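Local atomic coordinates of type III CBASS phage resistance system CD-NTase-associated protein Cap8 (Pseudomonas aeruginosa, PDB entry 6P8P), a protein that probably acts as a bacterial HORMA-domain regulator of a cGAS-like CD-NTase in a type III CBASS system that defends the cell against bacteriophages. Residues A[99-108]-A[124-134]; A[51-60]-A[71-79]. The protein carries 2 engineered substitutions. One frame throughout, in Å; residues are numbered along the deposited sequence.

Contact 1. Residues A[99-108]-A[124-134]. Engineered in segment 99-108: M102 (natural residue Val).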
# COMPACT_ATOMS: atom_id res chain seq x y z
N ASP A 99 -11.63 -20.14 11.71
CA ASP A 99 -10.22 -19.78 11.84
C ASP A 99 -9.66 -19.53 10.44
O ASP A 99 -9.08 -20.40 9.79
CB ASP A 99 -9.46 -20.89 12.56
CG ASP A 99 -7.99 -20.58 12.70
OD1 ASP A 99 -7.61 -19.40 12.61
OD2 ASP A 99 -7.21 -21.52 12.90
N TRP A 100 -9.86 -18.32 9.96
CA TRP A 100 -9.58 -17.99 8.57
C TRP A 100 -8.19 -17.38 8.43
O TRP A 100 -7.58 -16.90 9.39
CB TRP A 100 -10.63 -17.03 8.02
CG TRP A 100 -10.65 -15.67 8.66
CD1 TRP A 100 -11.36 -15.28 9.76
CD2 TRP A 100 -9.92 -14.51 8.21
NE1 TRP A 100 -11.13 -13.95 10.03
CE2 TRP A 100 -10.23 -13.46 9.10
CE3 TRP A 100 -9.03 -14.26 7.17
CZ2 TRP A 100 -9.70 -12.19 8.96
CZ3 TRP A 100 -8.49 -13.00 7.04
CH2 TRP A 100 -8.83 -11.98 7.92
N GLY A 101 -7.69 -17.43 7.19
CA GLY A 101 -6.44 -16.76 6.87
C GLY A 101 -6.44 -16.39 5.41
O GLY A 101 -7.27 -16.85 4.62
N MET A 102 -5.50 -15.52 5.05
CA MET A 102 -5.32 -15.11 3.67
C MET A 102 -3.84 -14.96 3.37
O MET A 102 -3.10 -14.40 4.18
CB MET A 102 -6.04 -13.79 3.36
CG MET A 102 -7.52 -13.90 3.24
SD MET A 102 -8.20 -12.38 2.62
CE MET A 102 -7.44 -12.28 0.98
N SER A 103 -3.42 -15.47 2.22
CA SER A 103 -2.03 -15.42 1.80
C SER A 103 -1.94 -14.65 0.50
O SER A 103 -2.46 -15.09 -0.53
CB SER A 103 -1.43 -16.82 1.64
OG SER A 103 -0.10 -16.68 1.16
N LEU A 104 -1.30 -13.50 0.55
CA LEU A 104 -1.15 -12.63 -0.60
C LEU A 104 0.18 -12.88 -1.29
O LEU A 104 1.24 -12.86 -0.63
CB LEU A 104 -1.22 -11.17 -0.15
CG LEU A 104 -2.38 -10.71 0.73
CD1 LEU A 104 -2.31 -9.22 0.96
CD2 LEU A 104 -3.72 -11.07 0.10
N PRO A 105 0.17 -13.03 -2.61
CA PRO A 105 1.42 -13.17 -3.35
C PRO A 105 2.15 -11.84 -3.40
O PRO A 105 1.55 -10.77 -3.57
CB PRO A 105 0.98 -13.65 -4.75
CG PRO A 105 -0.38 -12.96 -4.91
CD PRO A 105 -1.00 -12.97 -3.50
N CYS A 106 3.47 -11.92 -3.31
CA CYS A 106 4.29 -10.74 -3.26
C CYS A 106 5.68 -10.99 -3.83
O CYS A 106 6.29 -12.00 -3.49
CB CYS A 106 4.40 -10.28 -1.80
SG CYS A 106 5.46 -8.82 -1.51
N PRO A 107 6.18 -10.10 -4.67
CA PRO A 107 7.56 -10.27 -5.16
C PRO A 107 8.53 -10.31 -3.99
O PRO A 107 8.41 -9.55 -3.04
CB PRO A 107 7.79 -9.03 -6.04
CG PRO A 107 6.46 -8.42 -6.28
CD PRO A 107 5.58 -8.83 -5.12
N LYS A 108 9.48 -11.25 -4.05
CA LYS A 108 10.33 -11.49 -2.89
C LYS A 108 11.02 -10.22 -2.42
O LYS A 108 11.18 -10.01 -1.22
CB LYS A 108 11.36 -12.57 -3.20
CG LYS A 108 12.15 -13.06 -1.98
CD LYS A 108 13.11 -14.21 -2.36
CE LYS A 108 14.00 -14.58 -1.17
NZ LYS A 108 15.15 -15.43 -1.59
N ARG A 124 -3.82 -12.64 10.51
CA ARG A 124 -4.40 -13.67 9.65
C ARG A 124 -4.08 -13.43 8.18
O ARG A 124 -4.06 -14.40 7.39
CB ARG A 124 -5.92 -13.73 9.83
CG ARG A 124 -6.34 -14.13 11.26
CD ARG A 124 -7.84 -14.12 11.42
NE ARG A 124 -8.22 -14.55 12.76
CZ ARG A 124 -8.33 -15.82 13.14
NH1 ARG A 124 -8.08 -16.78 12.27
NH2 ARG A 124 -8.67 -16.12 14.38
N ILE A 125 -3.84 -12.17 7.81
CA ILE A 125 -3.51 -11.84 6.43
C ILE A 125 -2.00 -11.73 6.36
O ILE A 125 -1.40 -10.87 7.02
CB ILE A 125 -4.16 -10.53 5.97
CG1 ILE A 125 -5.67 -10.61 6.10
CG2 ILE A 125 -3.72 -10.20 4.51
CD1 ILE A 125 -6.32 -9.23 6.08
N ILE A 126 -1.38 -12.58 5.54
CA ILE A 126 0.06 -12.63 5.41
C ILE A 126 0.42 -12.59 3.93
O ILE A 126 -0.44 -12.71 3.06
CB ILE A 126 0.66 -13.87 6.09
CG1 ILE A 126 0.08 -15.15 5.48
CG2 ILE A 126 0.36 -13.84 7.59
CD1 ILE A 126 0.67 -16.43 6.06
N ALA A 127 1.71 -12.40 3.66
CA ALA A 127 2.23 -12.39 2.31
C ALA A 127 3.29 -13.47 2.15
O ALA A 127 4.00 -13.83 3.09
CB ALA A 127 2.83 -11.02 1.98
N ARG A 128 3.39 -13.97 0.94
CA ARG A 128 4.40 -14.96 0.59
C ARG A 128 5.09 -14.59 -0.70
O ARG A 128 4.52 -13.90 -1.55
CB ARG A 128 3.78 -16.36 0.44
CG ARG A 128 2.92 -16.46 -0.78
CD ARG A 128 2.21 -17.82 -0.89
NE ARG A 128 1.67 -18.00 -2.25
CZ ARG A 128 0.52 -17.50 -2.67
NH1 ARG A 128 -0.25 -16.79 -1.85
NH2 ARG A 128 0.14 -17.69 -3.93
N ASP A 129 6.34 -15.05 -0.84
CA ASP A 129 7.07 -15.02 -2.11
C ASP A 129 6.23 -15.66 -3.20
O ASP A 129 5.82 -16.81 -3.10
CB ASP A 129 8.39 -15.78 -1.90
CG ASP A 129 9.19 -15.97 -3.19
OD1 ASP A 129 8.75 -15.59 -4.28
OD2 ASP A 129 10.30 -16.55 -3.08
N LEU A 130 5.96 -14.88 -4.26
CA LEU A 130 5.03 -15.35 -5.27
C LEU A 130 5.60 -16.48 -6.13
O LEU A 130 4.86 -17.02 -6.96
CB LEU A 130 4.57 -14.19 -6.16
CG LEU A 130 5.59 -13.37 -6.93
CD1 LEU A 130 6.16 -14.11 -8.13
CD2 LEU A 130 4.93 -12.05 -7.40
N SER A 131 6.87 -16.85 -5.95
CA SER A 131 7.41 -18.01 -6.65
C SER A 131 7.08 -19.32 -5.94
O SER A 131 7.39 -20.39 -6.47
CB SER A 131 8.92 -17.90 -6.81
OG SER A 131 9.57 -18.00 -5.55
N GLN A 132 6.45 -19.24 -4.76
CA GLN A 132 6.09 -20.41 -3.98
C GLN A 132 4.59 -20.41 -3.67
O GLN A 132 3.92 -19.37 -3.72
CB GLN A 132 6.88 -20.46 -2.66
CG GLN A 132 8.37 -20.66 -2.82
CD GLN A 132 9.10 -20.67 -1.48
OE1 GLN A 132 8.51 -20.39 -0.44
NE2 GLN A 132 10.39 -21.00 -1.50
N GLY A 133 4.08 -21.59 -3.31
CA GLY A 133 2.74 -21.74 -2.81
C GLY A 133 2.67 -21.49 -1.33
O GLY A 133 3.62 -21.04 -0.69
N ILE A 134 1.51 -21.81 -0.76
CA ILE A 134 1.36 -21.66 0.68
C ILE A 134 2.03 -22.79 1.47
O ILE A 134 1.67 -23.96 1.32
CB ILE A 134 -0.11 -21.58 1.08
CG1 ILE A 134 -0.76 -20.37 0.42
CG2 ILE A 134 -0.26 -21.52 2.59
CD1 ILE A 134 -2.24 -20.34 0.62
O HOH W 1 9.11 -13.45 -5.80
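R124 reaches across the start of two parallel strands and lies over the indole of W100. Its CB already sits 3.9 Å from W100 CZ3, and with CG beside the backbone N (chi1 -63°) and the chain extended to NE, the aliphatic part runs on across the ring face. CG passes W100 O; CD settles above the five-membered ring in a CH-pi contact, 3.4 Å from W100 CE2. Beyond it the guanidinium stays over the same ring as a cation-pi partner, its plane tilted 26° from the indole. At the tip, NH1 gives two hydrogen bonds. One goes to a lone pair of W100 O. The other is part of a salt bridge, R124 NH1 to D99 OD1 at 2.7 Å, and the D99 carboxylate stands nearly perpendicular to the guanidinium. Three contacts thus fix how the arginine head is turned.

From here the strands 101-106 and 125-129 run side by side as the last two strands at one edge of the mixed HORMA-domain sheet, 125-129 outermost within the chain, joined through helix 111-119 in a beta-alpha-beta crossover. M102 N to R124 O, I126 N to M102 O, L104 N to I126 O and R128 N to L104 O zip them together; C106 N to R128 O is weak. I125 CG2 packs 3.9 Å from L104 CD1 on the face that also carries the engineered M102.

On the other face, with S103, I126 and P105, lies R128. R128 NH1 donates to S103 OG at 3.0 Å, NE to Q132 O and NH2 to P60 O, while P105 CB lies over one guanidinium face. Past the strand end, L130 N bonds to C106 O at 3.0 Å. D129 OD1 takes S131 N in an Asx turn, and a water carries D129 OD1 across to K108 N.

Contact 2. Residues A[51-60]-A[71-79]. With CA (calcium ion), chain E.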
# COMPACT_ATOMS: atom_id res chain seq x y z
N ILE A 51 -1.62 -5.82 -6.22
CA ILE A 51 -2.40 -5.98 -7.45
C ILE A 51 -1.85 -5.08 -8.55
O ILE A 51 -1.73 -5.49 -9.70
CB ILE A 51 -3.89 -5.70 -7.17
CG1 ILE A 51 -4.44 -6.80 -6.28
CG2 ILE A 51 -4.66 -5.57 -8.46
CD1 ILE A 51 -5.78 -6.45 -5.64
N ALA A 52 -1.51 -3.84 -8.21
CA ALA A 52 -0.96 -2.93 -9.21
C ALA A 52 0.35 -3.47 -9.78
O ALA A 52 0.70 -3.16 -10.92
CB ALA A 52 -0.76 -1.53 -8.60
N ASP A 53 1.09 -4.24 -8.99
CA ASP A 53 2.31 -4.89 -9.45
C ASP A 53 2.05 -6.23 -10.11
O ASP A 53 3.01 -6.93 -10.47
CB ASP A 53 3.29 -5.03 -8.28
CG ASP A 53 3.93 -3.67 -7.88
OD1 ASP A 53 4.15 -2.83 -8.78
OD2 ASP A 53 4.20 -3.43 -6.68
N GLN A 54 0.78 -6.59 -10.31
CA GLN A 54 0.34 -7.84 -10.97
C GLN A 54 0.80 -9.08 -10.23
O GLN A 54 0.92 -10.18 -10.82
CB GLN A 54 0.80 -7.90 -12.44
CG GLN A 54 0.32 -6.73 -13.26
CD GLN A 54 0.42 -6.94 -14.76
OE1 GLN A 54 0.87 -7.99 -15.23
NE2 GLN A 54 -0.03 -5.97 -15.50
N ALA A 55 0.97 -8.96 -8.92
CA ALA A 55 1.39 -10.12 -8.15
C ALA A 55 0.42 -11.28 -8.28
O ALA A 55 0.89 -12.43 -8.31
CB ALA A 55 1.59 -9.75 -6.67
N PRO A 56 -0.91 -11.08 -8.34
CA PRO A 56 -1.80 -12.24 -8.44
C PRO A 56 -2.05 -12.74 -9.86
O PRO A 56 -3.02 -13.47 -10.09
CB PRO A 56 -3.11 -11.76 -7.79
CG PRO A 56 -2.81 -10.39 -7.18
CD PRO A 56 -1.64 -9.84 -7.97
N LYS A 57 -1.22 -12.35 -10.82
CA LYS A 57 -1.44 -12.83 -12.18
C LYS A 57 -1.18 -14.33 -12.28
O LYS A 57 -1.95 -15.06 -12.93
CB LYS A 57 -0.55 -12.08 -13.17
CG LYS A 57 -0.76 -12.52 -14.62
CD LYS A 57 0.18 -11.83 -15.59
CE LYS A 57 0.09 -12.51 -16.97
NZ LYS A 57 0.79 -11.77 -18.05
N SER A 58 -0.07 -14.79 -11.70
CA SER A 58 0.34 -16.18 -11.84
C SER A 58 0.48 -16.91 -10.50
O SER A 58 0.85 -18.08 -10.49
CB SER A 58 1.66 -16.29 -12.61
OG SER A 58 1.50 -15.75 -13.90
N ALA A 59 0.19 -16.24 -9.39
CA ALA A 59 0.26 -16.80 -8.07
C ALA A 59 -1.01 -16.29 -7.40
O ALA A 59 -1.23 -15.08 -7.36
CB ALA A 59 1.49 -16.35 -7.29
N PRO A 60 -1.84 -17.16 -6.84
CA PRO A 60 -3.15 -16.70 -6.35
C PRO A 60 -3.11 -16.05 -4.97
O PRO A 60 -2.25 -16.34 -4.14
CB PRO A 60 -3.99 -17.99 -6.33
CG PRO A 60 -2.96 -19.09 -6.08
CD PRO A 60 -1.71 -18.64 -6.80
N ARG A 71 -8.75 -19.89 -4.24
CA ARG A 71 -7.63 -19.30 -4.95
C ARG A 71 -8.15 -18.20 -5.86
O ARG A 71 -9.04 -18.45 -6.69
CB ARG A 71 -6.91 -20.37 -5.79
CG ARG A 71 -6.14 -21.36 -4.97
CD ARG A 71 -5.56 -22.50 -5.83
NE ARG A 71 -4.71 -23.38 -5.03
CZ ARG A 71 -4.18 -24.51 -5.47
NH1 ARG A 71 -4.40 -24.90 -6.72
NH2 ARG A 71 -3.43 -25.24 -4.67
N ILE A 72 -7.60 -16.98 -5.73
CA ILE A 72 -8.09 -15.87 -6.54
C ILE A 72 -6.95 -15.34 -7.39
O ILE A 72 -5.94 -14.86 -6.86
CB ILE A 72 -8.69 -14.74 -5.68
CG1 ILE A 72 -9.76 -15.30 -4.76
CG2 ILE A 72 -9.25 -13.66 -6.58
CD1 ILE A 72 -10.18 -14.41 -3.65
N TYR A 73 -7.13 -15.39 -8.70
CA TYR A 73 -6.22 -14.81 -9.66
C TYR A 73 -6.79 -13.51 -10.19
O TYR A 73 -7.98 -13.25 -10.13
CB TYR A 73 -5.99 -15.75 -10.83
CG TYR A 73 -5.22 -17.00 -10.48
CD1 TYR A 73 -5.88 -18.15 -10.07
CD2 TYR A 73 -3.83 -17.03 -10.55
CE1 TYR A 73 -5.15 -19.31 -9.74
CE2 TYR A 73 -3.11 -18.16 -10.25
CZ TYR A 73 -3.78 -19.29 -9.83
OH TYR A 73 -3.03 -20.42 -9.54
N CYS A 74 -5.91 -12.68 -10.72
CA CYS A 74 -6.31 -11.45 -11.39
C CYS A 74 -5.82 -11.46 -12.83
O CYS A 74 -4.72 -11.93 -13.09
CB CYS A 74 -5.71 -10.20 -10.69
SG CYS A 74 -6.47 -9.88 -9.08
N LEU A 75 -6.63 -10.91 -13.72
CA LEU A 75 -6.31 -10.71 -15.13
C LEU A 75 -5.94 -9.25 -15.37
O LEU A 75 -6.55 -8.35 -14.78
CB LEU A 75 -7.51 -11.08 -15.99
CG LEU A 75 -7.98 -12.52 -15.93
CD1 LEU A 75 -9.33 -12.60 -16.60
CD2 LEU A 75 -6.97 -13.42 -16.60
N PHE A 76 -5.00 -9.02 -16.28
CA PHE A 76 -4.51 -7.69 -16.57
C PHE A 76 -4.46 -7.48 -18.07
O PHE A 76 -4.54 -8.43 -18.87
CB PHE A 76 -3.12 -7.47 -15.94
CG PHE A 76 -3.13 -7.61 -14.46
CD1 PHE A 76 -3.45 -6.54 -13.65
CD2 PHE A 76 -2.84 -8.82 -13.87
CE1 PHE A 76 -3.50 -6.68 -12.27
CE2 PHE A 76 -2.87 -8.97 -12.49
CZ PHE A 76 -3.21 -7.88 -11.69
N ASP A 77 -4.39 -6.21 -18.44
CA ASP A 77 -4.13 -5.77 -19.82
C ASP A 77 -5.21 -6.37 -20.72
O ASP A 77 -6.40 -6.29 -20.36
CB ASP A 77 -2.70 -6.16 -20.17
CG ASP A 77 -1.70 -5.63 -19.17
OD1 ASP A 77 -1.86 -4.46 -18.76
OD2 ASP A 77 -0.77 -6.38 -18.79
N GLU A 78 -4.87 -6.93 -21.88
CA GLU A 78 -5.90 -7.38 -22.81
C GLU A 78 -6.79 -8.45 -22.20
O GLU A 78 -7.99 -8.51 -22.50
CB GLU A 78 -5.23 -7.89 -24.10
CG GLU A 78 -4.49 -6.78 -24.86
CD GLU A 78 -3.68 -7.30 -26.05
OE1 GLU A 78 -3.52 -8.53 -26.19
OE2 GLU A 78 -3.21 -6.46 -26.85
N ASP A 79 -6.23 -9.30 -21.35
CA ASP A 79 -7.04 -10.33 -20.70
C ASP A 79 -8.13 -9.71 -19.84
O ASP A 79 -9.25 -10.24 -19.76
CB ASP A 79 -6.16 -11.25 -19.86
CG ASP A 79 -5.20 -12.07 -20.69
OD1 ASP A 79 -5.58 -12.47 -21.81
OD2 ASP A 79 -4.07 -12.33 -20.23
CA CA E . 4.88 -1.17 -7.17
O HOH W 2 0.44 -8.71 -17.92
O HOH W 3 -4.21 -14.32 -14.22
O HOH W 4 -1.59 -10.09 -18.86
O HOH W 5 -0.34 -20.78 -10.63
O HOH W 6 6.96 -2.48 -7.48
O HOH W 7 5.17 -0.69 -4.81
O HOH W 8 4.86 -0.38 -9.56
O HOH W 9 2.53 -0.85 -6.78
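Backbone meets backbone at P56, where C74 N donates to P56 O at 3.1 Å while K57 CA sends its hydrogen almost straight at C74 O. A water bonded to both K57 O and C74 O adds a second polar link between the chains. Just before this, helix 44-52 ends in a Schellman motif, with Q54 at positive phi as its C-prime residue, and the turn lays the Q54 side chain flat on F76. Q54 CG sits over the centre of the phenyl ring, 3.6 Å from the centroid, and the amide continues above the same face, only 10° from parallel. K57 CB and P56 CD lie at the edge of the F76 ring, while I51 O comes within 3.3 Å of F76 CE1. P56 CB also rests 4.1 Å from C74 SG, over the end of strand 69-75.

Farther along, P60 and Y73 lie side by side. P60 CB presses on the tyrosine face, offset toward the rim, and P60 CD comes 3.5 Å from Y73 OH; a water joins that hydroxyl to S58 O.

D53, the residue that leaves the helix, binds a calcium ion through OD1 and OD2, each 2.4 Å from the metal. Four waters also bind the ion, and D53 of the second subunit reaches it as well, so the helix end sits at a metal-bridged subunit interface.

Direct polar contact between side chains is slight: Q54 NE2 to D77 OD2 is a weak bond of 3.4 Å, backed by a water that bonds to Q54 OE1, K57 NZ and D77 OD2. Cohesion therefore appears to rest largely on CH-pi and apolar packing, with water bridging the lysine, the glutamine and the aspartate.

In the fold
Starting from the N terminus, strand 4-10 and the helices lead to helix 44-52, where contact 2 begins. The chain then runs through strand 61-64 and back along strand 69-75, closing contact 2 at the start of helix 77-82. Contact 1 opens only afterwards, with strand 101-106, and closes after helix 111-119 when strand 125-129 comes alongside; the two are in series, neither nested nor crossed. Their centres lie 14 Å apart, yet they touch: P105 packs against A55 and A59, and L130 reaches A59. The loop after helix 44-52 thus touches both the end of strand 69-75 and the C-terminal strand pair, which strand 61-64 separates in the sheet.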